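Local coordinates for glucosamine-6-phosphate deaminase (PDB 2BKX), which belongs to the glucosamine-6-phosphate isomerase/6-phosphogluconolactonase family of Rossmann-like alpha/beta proteins and holds fructose -6-phosphate in a pocket at its sheet, at residues L34-T39 and N65-A70; I139-P144 and K177-M182. All blocks are in the same frame, centred on the assembly; numbering follows the deposited sequence. Where two conformers were deposited one is given.

Contact 1 of 2, residues L34-T39 and N65-A70; sequences LATGGT and NLDEYA. With F6R (fructose -6-phosphate), chain C.
Where strand 31-34 ends beside the break in the neighbouring parallel strand 62-69 of this Rossmann-like sheet, Leu34 pairs with Asn65, and the two segments then part around fructose -6-phosphate. The pairing closes with Leu66 N donating to Leu34 O (3.1 Å, N-H...O angle 148°). Side chains of Leu34 and Asn65 share one face of the sheet, where Asn65 ND2 lies 3.7 Å from Leu34 CB. At the other end of the amide, Asn65 OD1 lies 3.7 Å from Thr36 CG2, the two side chains crossing at about a right angle. Ala35 is small enough to lie against the ligand, its CB resting against Leu66 CD1 at 3.9 Å.

Thr36 divides its branches: with chi1 at 64°, OG1 lies between the backbone N and the carbonyl carbon and turns to the ligand side, while CG2 goes to Asn65. Thr36 N donates to O1 of the ligand at 2.9 Å. That hydroxyl in turn donates to Asp67 OD2 (2.9 Å from O1) in one of the two side-chain conformers of Asp67, so O1 is gripped from both segments. A water bonded to Thr36 OG1 also gives a weak bond to Asp67 OD2.

Beyond this, the loop leading into helix 41-53 wraps the phosphate. Gly37 suits its place through its positive phi and its lack of a side chain next to the phosphate. Gly38 N donates to O3P at 2.8 Å, and Thr39 binds O1P twice, through its backbone N and through OG1, which stands 2.6 Å from that oxygen.

Contact 2 of 2, residues I139-P144 and K177-M182; sequences IGFNEP and KKALTM. With F6R (fructose -6-phosphate), chain C.
Phe141 overlaps the methyl of Ala179: ring atom CD1 lies 3.5 Å from Ala179 CB, which meets the ring obliquely. A residue as small as alanine suits a strand position whose CB points toward the loop and lies against an aromatic ring. Two residues on, Thr181 points the same way, and its CB packs 4.0 Å from Phe141 CB.

The hydroxyl of Thr181 carries the polar part of the contact. Because chi1 is -174°, OG1 stands opposite the backbone N and beside the carbonyl carbon, within range of both the loop and its own chain. Thr181 OG1 accepts from Phe141 N at 2.9 Å in an almost straight bond (174°) and donates to Met182 O, so a single small group uses both its donor and acceptor capacity. The bond from Phe141 N fastens the loop that follows strand 128-131 of the Rossmann-like core to strand 178-181, which runs antiparallel between strands 62-69 and 153-156.

Asn142 ties the loop to the same carbonyl. Asn142 ND2 donates to Met182 O at 2.9 Å, in the carbonyl plane, and also to Ile139 O at 2.9 Å, and these two bonds hold the rotation of the amide. Ile139 O is gripped a second time by Asn142 N, the two donors arriving from opposite faces of the carbonyl plane. Glycine fits position 140, where phi is positive and the chain passes close to Thr181, with Thr181 OG1 3.7 Å from Gly140 CA. Glu143 OE1 holds His138 ND1, whose NE2 bonds the ligand. Gly140 O itself accepts from O3 of fructose -6-phosphate at 2.7 Å.

Overall arrangement
Contacts 1 and 2 lie with their centres about 9 Å apart and meet along neighbouring antiparallel strands, 62-69 and 178-181. Two probable backbone hydrogen bonds join them: Leu66 O with Met182 N and Glu68 O with Leu180 N, each 2.8 Å. The side chain of Asp67, from contact 1, reaches contact 2 and touches Phe141 and Thr181. Around fructose -6-phosphate the labour is divided: contact 1 takes the phosphate and O1, while contact 2 brings a backbone carbonyl to O3, on the ligand's carbon chain. His138, Arg167 and Lys202 add further hydrogen bonds to the ligand. Along the sequence the contacts follow in series, contact 1 closing before contact 2 opens.

Contact 1 of 2, residues L34-T39 and N65-A70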
ATOM      1  N   LEU A  34       0.799   4.768  -2.563  1.00  5.20           N
ATOM      2  CA  LEU A  34      -0.093   3.776  -3.133  1.00  5.59           C
ATOM      3  C   LEU A  34       0.396   2.366  -2.808  1.00  5.76           C
ATOM      4  O   LEU A  34       1.555   2.152  -2.464  1.00  6.41           O
ATOM      5  CB  LEU A  34      -0.200   3.980  -4.652  1.00  6.39           C
ATOM      6  CG  LEU A  34      -0.835   5.329  -5.043  1.00  7.89           C
ATOM      7  CD1 LEU A  34      -0.839   5.412  -6.575  1.00  8.03           C
ATOM      8  CD2 LEU A  34      -2.246   5.505  -4.497  1.00  8.93           C
ATOM      9  N   ALA A  35      -0.535   1.428  -2.938  1.00  5.99           N
ATOM     10  CA  ALA A  35      -0.341   0.030  -2.586  1.00  5.99           C
ATOM     11  C   ALA A  35      -0.795  -0.882  -3.719  1.00  5.89           C
ATOM     12  O   ALA A  35      -1.647  -0.510  -4.534  1.00  6.30           O
ATOM     13  CB  ALA A  35      -1.172  -0.299  -1.361  1.00  7.44           C
ATOM     14  N   THR A  36      -0.218  -2.077  -3.785  1.00  5.82           N
ATOM     15  CA  THR A  36      -0.650  -3.103  -4.714  1.00  6.02           C
ATOM     16  C   THR A  36      -1.365  -4.212  -3.947  1.00  6.21           C
ATOM     17  O   THR A  36      -1.805  -4.006  -2.808  1.00  7.25           O
ATOM     18  CB  THR A  36       0.504  -3.631  -5.531  1.00  7.22           C
ATOM     19  OG1 THR A  36       1.410  -4.264  -4.617  1.00 10.17           O
ATOM     20  CG2 THR A  36       1.213  -2.539  -6.301  1.00  8.49           C
ATOM     21  N   GLY A  37      -1.503  -5.368  -4.578  1.00  6.51           N
ATOM     22  CA  GLY A  37      -2.234  -6.483  -3.985  1.00  5.96           C
ATOM     23  C   GLY A  37      -3.708  -6.542  -4.367  1.00  5.88           C
ATOM     24  O   GLY A  37      -4.225  -5.749  -5.143  1.00  6.63           O
ATOM     25  N   GLY A  38      -4.403  -7.530  -3.828  1.00  5.38           N
ATOM     26  CA  GLY A  38      -5.808  -7.687  -4.147  1.00  5.71           C
ATOM     27  C   GLY A  38      -6.670  -6.613  -3.520  1.00  5.12           C
ATOM     28  O   GLY A  38      -7.678  -6.189  -4.090  1.00  7.16           O
ATOM     29  N   THR A  39      -6.324  -6.149  -2.319  1.00  5.16           N
ATOM     30  CA  THR A  39      -7.250  -5.310  -1.607  1.00  5.10           C
ATOM     31  C   THR A  39      -7.629  -3.999  -2.320  1.00  4.57           C
ATOM     32  O   THR A  39      -8.800  -3.668  -2.347  1.00  5.31           O
ATOM     33  CB  THR A  39      -6.735  -5.015  -0.174  1.00  5.71           C
ATOM     34  OG1 THR A  39      -6.369  -6.206   0.521  1.00  5.57           O
ATOM     35  CG2 THR A  39      -7.845  -4.366   0.635  1.00  6.28           C
ATOM     36  N   ASN A  65       4.974   4.400  -4.477  1.00  4.37           N
ATOM     37  CA  ASN A  65       4.468   3.105  -4.083  1.00  5.12           C
ATOM     38  C   ASN A  65       5.246   2.541  -2.897  1.00  5.37           C
ATOM     39  O   ASN A  65       6.432   2.830  -2.705  1.00  6.31           O
ATOM     40  CB  ASN A  65       4.493   2.114  -5.254  1.00  4.83           C
ATOM     41  CG  ASN A  65       3.154   1.973  -5.907  1.00  5.13           C
ATOM     42  OD1 ASN A  65       2.442   0.931  -5.711  1.00  9.73           O
ATOM     43  ND2 ASN A  65       2.750   2.982  -6.609  1.00  3.99           N
ATOM     44  N   LEU A  66       4.573   1.702  -2.127  1.00  6.21           N
ATOM     45  CA  LEU A  66       5.169   1.073  -0.959  1.00  6.47           C
ATOM     46  C   LEU A  66       6.345   0.192  -1.268  1.00  6.89           C
ATOM     47  O   LEU A  66       7.321   0.153  -0.519  1.00  7.94           O
ATOM     48  CB  LEU A  66       4.123   0.226  -0.220  1.00  7.28           C
ATOM     49  CG  LEU A  66       3.054   0.960   0.553  1.00  7.17           C
ATOM     50  CD1 LEU A  66       1.908   0.032   0.942  1.00  8.14           C
ATOM     51  CD2 LEU A  66       3.630   1.576   1.809  1.00  7.11           C
ATOM     52  N   ASP A  67       6.229  -0.596  -2.331  1.00  6.51           N
ATOM     53  CA  ASP A  67       7.125  -1.734  -2.455  1.00  7.86           C
ATOM     54  C   ASP A  67       7.279  -2.257  -3.861  1.00  7.04           C
ATOM     55  O   ASP A  67       6.523  -1.910  -4.773  1.00  6.61           O
ATOM     56  CB  ASP A  67       6.728  -2.861  -1.467  1.00  9.61           C
ATOM     57  CG  ASP A  67       5.290  -3.122  -1.354  0.50 10.67           C
ATOM     58  OD1 ASP A  67       4.948  -3.432  -0.187  0.50 11.10           O
ATOM     59  OD2 ASP A  67       4.502  -3.058  -2.346  0.50 11.94           O
ATOM     60  N   GLU A  68       8.303  -3.090  -4.046  1.00  6.01           N
ATOM     61  CA  GLU A  68       8.549  -3.794  -5.304  1.00  6.73           C
ATOM     62  C   GLU A  68       9.339  -5.034  -4.987  1.00  6.18           C
ATOM     63  O   GLU A  68      10.126  -5.061  -4.030  1.00  7.35           O
ATOM     64  CB  GLU A  68       9.309  -2.931  -6.293  1.00  6.64           C
ATOM     65  CG  GLU A  68       9.682  -3.573  -7.629  1.00  6.20           C
ATOM     66  CD  GLU A  68       8.489  -4.045  -8.452  1.00  7.78           C
ATOM     67  OE1 GLU A  68       7.801  -5.009  -8.047  1.00  6.78           O
ATOM     68  OE2 GLU A  68       8.219  -3.402  -9.507  1.00 10.58           O
ATOM     69  N   TYR A  69       9.104  -6.095  -5.744  1.00  6.23           N
ATOM     70  CA  TYR A  69       9.847  -7.327  -5.532  1.00  6.48           C
ATOM     71  C   TYR A  69      11.295  -7.162  -6.038  1.00  6.61           C
ATOM     72  O   TYR A  69      11.553  -6.537  -7.068  1.00  7.89           O
ATOM     73  CB  TYR A  69       9.216  -8.476  -6.289  1.00  6.42           C
ATOM     74  CG  TYR A  69       7.935  -9.035  -5.730  1.00  5.98           C
ATOM     75  CD1 TYR A  69       6.744  -8.920  -6.433  1.00  6.58           C
ATOM     76  CD2 TYR A  69       7.899  -9.707  -4.518  1.00  7.19           C
ATOM     77  CE1 TYR A  69       5.557  -9.448  -5.935  1.00  7.08           C
ATOM     78  CE2 TYR A  69       6.733 -10.243  -4.008  1.00  7.72           C
ATOM     79  CZ  TYR A  69       5.576 -10.146  -4.732  1.00  6.95           C
ATOM     80  OH  TYR A  69       4.450 -10.720  -4.207  1.00  8.23           O
ATOM     81  N   ALA A  70      12.239  -7.765  -5.320  1.00  5.97           N
ATOM     82  CA  ALA A  70      13.634  -7.767  -5.758  1.00  7.33           C
ATOM     83  C   ALA A  70      13.830  -8.734  -6.887  1.00  8.40           C
ATOM     84  O   ALA A  70      13.365  -9.854  -6.858  1.00  9.76           O
ATOM     85  CB  ALA A  70      14.577  -8.131  -4.608  1.00  8.77           C
TER
HETATM   86  C1  F6R C1243       0.896  -3.535  -0.839  1.00 16.24           C
HETATM   87  C2  F6R C1243       1.691  -4.068   0.337  1.00 12.72           C
HETATM   88  C3  F6R C1243       1.324  -5.300   1.176  1.00  8.62           C
HETATM   89  C4  F6R C1243      -0.134  -5.766   0.990  1.00  6.82           C
HETATM   90  C5  F6R C1243      -0.503  -6.967   1.845  1.00  7.20           C
HETATM   91  C6  F6R C1243      -1.934  -7.422   1.586  1.00  6.19           C
HETATM   92  O1  F6R C1243       1.675  -2.644  -1.659  1.00 14.45           O
HETATM   93  O2  F6R C1243       2.668  -3.429   0.659  1.00 18.38           O
HETATM   94  O3  F6R C1243       1.454  -4.964   2.546  1.00  8.67           O
HETATM   95  O4  F6R C1243      -0.993  -4.678   1.314  1.00  7.31           O
HETATM   96  O5  F6R C1243       0.402  -8.049   1.659  1.00  7.57           O
HETATM   97  O6  F6R C1243      -2.020  -7.915   0.241  1.00  5.77           O
HETATM   98  P   F6R C1243      -3.455  -8.232  -0.380  1.00  5.35           P
HETATM   99  O1P F6R C1243      -4.144  -6.908  -0.567  1.00  5.89           O
HETATM  100  O2P F6R C1243      -4.172  -9.074   0.641  1.00  6.22           O
HETATM  101  O3P F6R C1243      -3.215  -8.929  -1.680  1.00  5.38           O
HETATM  102  O   HOH W   1       2.318  -5.721  -1.864  1.00 25.73           O

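Contact 2 of 2, residues I139-P144 and K177-M182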
ATOM      1  N   ILE A 139       2.763  -4.253   7.117  1.00  5.67           N
ATOM      2  CA  ILE A 139       2.389  -3.076   6.318  1.00  5.01           C
ATOM      3  C   ILE A 139       3.568  -2.797   5.398  1.00  5.96           C
ATOM      4  O   ILE A 139       4.710  -2.955   5.783  1.00  6.24           O
ATOM      5  CB  ILE A 139       1.947  -1.859   7.154  1.00  6.31           C
ATOM      6  CG1 ILE A 139       3.004  -1.457   8.165  1.00  7.61           C
ATOM      7  CG2 ILE A 139       0.615  -2.164   7.837  1.00  6.02           C
ATOM      8  CD1 ILE A 139       2.727  -0.134   8.910  1.00  6.50           C
ATOM      9  N   GLY A 140       3.291  -2.432   4.169  1.00  5.70           N
ATOM     10  CA  GLY A 140       4.287  -2.616   3.124  1.00  6.17           C
ATOM     11  C   GLY A 140       4.784  -4.059   3.181  1.00  5.63           C
ATOM     12  O   GLY A 140       3.987  -4.967   3.388  1.00  7.32           O
ATOM     13  N   PHE A 141       6.091  -4.261   3.062  1.00  6.46           N
ATOM     14  CA  PHE A 141       6.677  -5.573   3.386  1.00  6.19           C
ATOM     15  C   PHE A 141       7.528  -5.515   4.649  1.00  6.20           C
ATOM     16  O   PHE A 141       8.544  -6.237   4.805  1.00  7.13           O
ATOM     17  CB  PHE A 141       7.439  -6.175   2.212  1.00  6.71           C
ATOM     18  CG  PHE A 141       6.564  -6.711   1.096  1.00  6.36           C
ATOM     19  CD1 PHE A 141       6.981  -6.526  -0.192  1.00  9.19           C
ATOM     20  CD2 PHE A 141       5.397  -7.451   1.334  1.00  8.36           C
ATOM     21  CE1 PHE A 141       6.265  -7.090  -1.271  1.00 10.50           C
ATOM     22  CE2 PHE A 141       4.662  -7.980   0.251  1.00  8.81           C
ATOM     23  CZ  PHE A 141       5.108  -7.807  -1.031  1.00 10.97           C
ATOM     24  N   ASN A 142       7.096  -4.665   5.578  1.00  5.71           N
ATOM     25  CA  ASN A 142       7.673  -4.626   6.926  1.00  5.78           C
ATOM     26  C   ASN A 142       7.096  -5.755   7.748  1.00  6.24           C
ATOM     27  O   ASN A 142       5.955  -5.654   8.200  1.00  5.92           O
ATOM     28  CB  ASN A 142       7.406  -3.274   7.584  1.00  5.58           C
ATOM     29  CG  ASN A 142       8.015  -2.148   6.816  1.00  5.55           C
ATOM     30  OD1 ASN A 142       9.234  -1.924   6.891  1.00  7.01           O
ATOM     31  ND2 ASN A 142       7.190  -1.399   6.111  1.00  5.96           N
ATOM     32  N   GLU A 143       7.860  -6.855   7.837  1.00  6.74           N
ATOM     33  CA  GLU A 143       7.388  -8.063   8.497  1.00  6.71           C
ATOM     34  C   GLU A 143       7.538  -7.950  10.005  1.00  6.78           C
ATOM     35  O   GLU A 143       8.256  -7.080  10.511  1.00  6.93           O
ATOM     36  CB  GLU A 143       8.147  -9.279   7.987  1.00  6.90           C
ATOM     37  CG  GLU A 143       8.038  -9.525   6.478  1.00  7.96           C
ATOM     38  CD  GLU A 143       6.778 -10.189   5.990  1.00  7.97           C
ATOM     39  OE1 GLU A 143       5.714 -10.056   6.625  1.00  7.68           O
ATOM     40  OE2 GLU A 143       6.815 -10.904   4.950  1.00  8.21           O
ATOM     41  N   PRO A 144       6.882  -8.851  10.754  1.00  6.93           N
ATOM     42  CA  PRO A 144       7.068  -8.845  12.201  1.00  7.77           C
ATOM     43  C   PRO A 144       8.513  -8.798  12.630  1.00  8.05           C
ATOM     44  O   PRO A 144       9.378  -9.465  12.047  1.00  9.37           O
ATOM     45  CB  PRO A 144       6.380 -10.144  12.614  1.00  9.06           C
ATOM     46  CG  PRO A 144       5.299 -10.317  11.604  1.00  8.91           C
ATOM     47  CD  PRO A 144       5.903  -9.862  10.325  1.00  7.20           C
ATOM     48  N   LYS A 177      11.943 -14.094  -3.143  1.00  8.96           N
ATOM     49  CA  LYS A 177      12.320 -14.217  -1.749  1.00 10.14           C
ATOM     50  C   LYS A 177      12.544 -12.880  -1.052  1.00  8.55           C
ATOM     51  O   LYS A 177      12.491 -12.814   0.159  1.00  9.34           O
ATOM     52  CB  LYS A 177      13.557 -15.087  -1.623  1.00 11.24           C
ATOM     53  CG  LYS A 177      13.239 -16.571  -1.911  1.00 14.82           C
ATOM     54  CD  LYS A 177      14.428 -17.466  -1.840  1.00 17.43           C
ATOM     55  CE  LYS A 177      13.951 -18.877  -1.997  1.00 20.83           C
ATOM     56  NZ  LYS A 177      13.232 -19.354  -0.777  1.00 25.98           N
ATOM     57  N   LYS A 178      12.829 -11.844  -1.837  1.00  7.91           N
ATOM     58  CA  LYS A 178      13.126 -10.536  -1.258  1.00  8.65           C
ATOM     59  C   LYS A 178      12.338  -9.424  -1.924  1.00  7.33           C
ATOM     60  O   LYS A 178      11.815  -9.591  -3.019  1.00  6.93           O
ATOM     61  CB  LYS A 178      14.635 -10.221  -1.349  1.00  9.34           C
ATOM     62  CG  LYS A 178      15.543 -11.271  -0.642  1.00 10.56           C
ATOM     63  CD  LYS A 178      17.007 -10.897  -0.710  1.00 14.20           C
ATOM     64  CE  LYS A 178      17.814 -11.644   0.306  1.00 18.93           C
ATOM     65  NZ  LYS A 178      19.212 -11.122   0.366  1.00 22.78           N
ATOM     66  N   ALA A 179      12.332  -8.274  -1.264  1.00  6.55           N
ATOM     67  CA  ALA A 179      11.635  -7.115  -1.757  1.00  7.33           C
ATOM     68  C   ALA A 179      12.277  -5.847  -1.239  1.00  6.03           C
ATOM     69  O   ALA A 179      13.078  -5.878  -0.317  1.00  7.16           O
ATOM     70  CB  ALA A 179      10.181  -7.182  -1.353  1.00  7.62           C
ATOM     71  N   LEU A 180      11.906  -4.729  -1.846  1.00  5.96           N
ATOM     72  CA  LEU A 180      12.233  -3.380  -1.397  1.00  6.72           C
ATOM     73  C   LEU A 180      10.946  -2.753  -0.872  1.00  6.01           C
ATOM     74  O   LEU A 180       9.918  -2.838  -1.540  1.00  7.95           O
ATOM     75  CB  LEU A 180      12.723  -2.544  -2.576  1.00  8.02           C
ATOM     76  CG  LEU A 180      14.099  -2.907  -3.108  1.00  9.70           C
ATOM     77  CD1 LEU A 180      14.139  -4.279  -3.750  1.00 13.96           C
ATOM     78  CD2 LEU A 180      14.520  -1.845  -4.115  1.00  9.84           C
ATOM     79  N   THR A 181      10.976  -2.177   0.330  1.00  5.24           N
ATOM     80  CA  THR A 181       9.769  -1.591   0.916  1.00  5.74           C
ATOM     81  C   THR A 181      10.081  -0.293   1.660  1.00  5.56           C
ATOM     82  O   THR A 181      11.101  -0.161   2.325  1.00  6.44           O
ATOM     83  CB  THR A 181       9.106  -2.583   1.896  1.00  5.98           C
ATOM     84  OG1 THR A 181       7.853  -2.053   2.356  1.00  6.69           O
ATOM     85  CG2 THR A 181       9.969  -2.966   3.044  1.00  7.18           C
ATOM     86  N   MET A 182       9.173   0.646   1.522  1.00  6.22           N
ATOM     87  CA  MET A 182       9.111   1.795   2.429  1.00  6.60           C
ATOM     88  C   MET A 182       9.107   1.248   3.829  1.00  5.97           C
ATOM     89  O   MET A 182       8.489   0.202   4.083  1.00  6.56           O
ATOM     90  CB  MET A 182       7.819   2.526   2.250  1.00  7.18           C
ATOM     91  CG  MET A 182       7.787   3.394   1.138  1.00 10.80           C
ATOM     92  SD  MET A 182       6.170   4.281   1.256  1.00 17.39           S
ATOM     93  CE  MET A 182       6.471   4.505  -0.147  1.00  6.18           C
TER
HETATM   94  C1  F6R C1243       0.896  -3.535  -0.839  1.00 16.24           C
HETATM   95  C2  F6R C1243       1.691  -4.068   0.337  1.00 12.72           C
HETATM   96  C3  F6R C1243       1.324  -5.300   1.176  1.00  8.62           C
HETATM   97  C4  F6R C1243      -0.134  -5.766   0.990  1.00  6.82           C
HETATM   98  C5  F6R C1243      -0.503  -6.967   1.845  1.00  7.20           C
HETATM   99  C6  F6R C1243      -1.934  -7.422   1.586  1.00  6.19           C
HETATM  100  O1  F6R C1243       1.675  -2.644  -1.659  1.00 14.45           O
HETATM  101  O2  F6R C1243       2.668  -3.429   0.659  1.00 18.38           O
HETATM  102  O3  F6R C1243       1.454  -4.964   2.546  1.00  8.67           O
HETATM  103  O4  F6R C1243      -0.993  -4.678   1.314  1.00  7.31           O
HETATM  104  O5  F6R C1243       0.402  -8.049   1.659  1.00  7.57           O
HETATM  105  O6  F6R C1243      -2.020  -7.915   0.241  1.00  5.77           O
HETATM  106  P   F6R C1243      -3.455  -8.232  -0.380  1.00  5.35           P
HETATM  107  O1P F6R C1243      -4.144  -6.908  -0.567  1.00  5.89           O
HETATM  108  O2P F6R C1243      -4.172  -9.074   0.641  1.00  6.22           O
HETATM  109  O3P F6R C1243      -3.215  -8.929  -1.680  1.00  5.38           O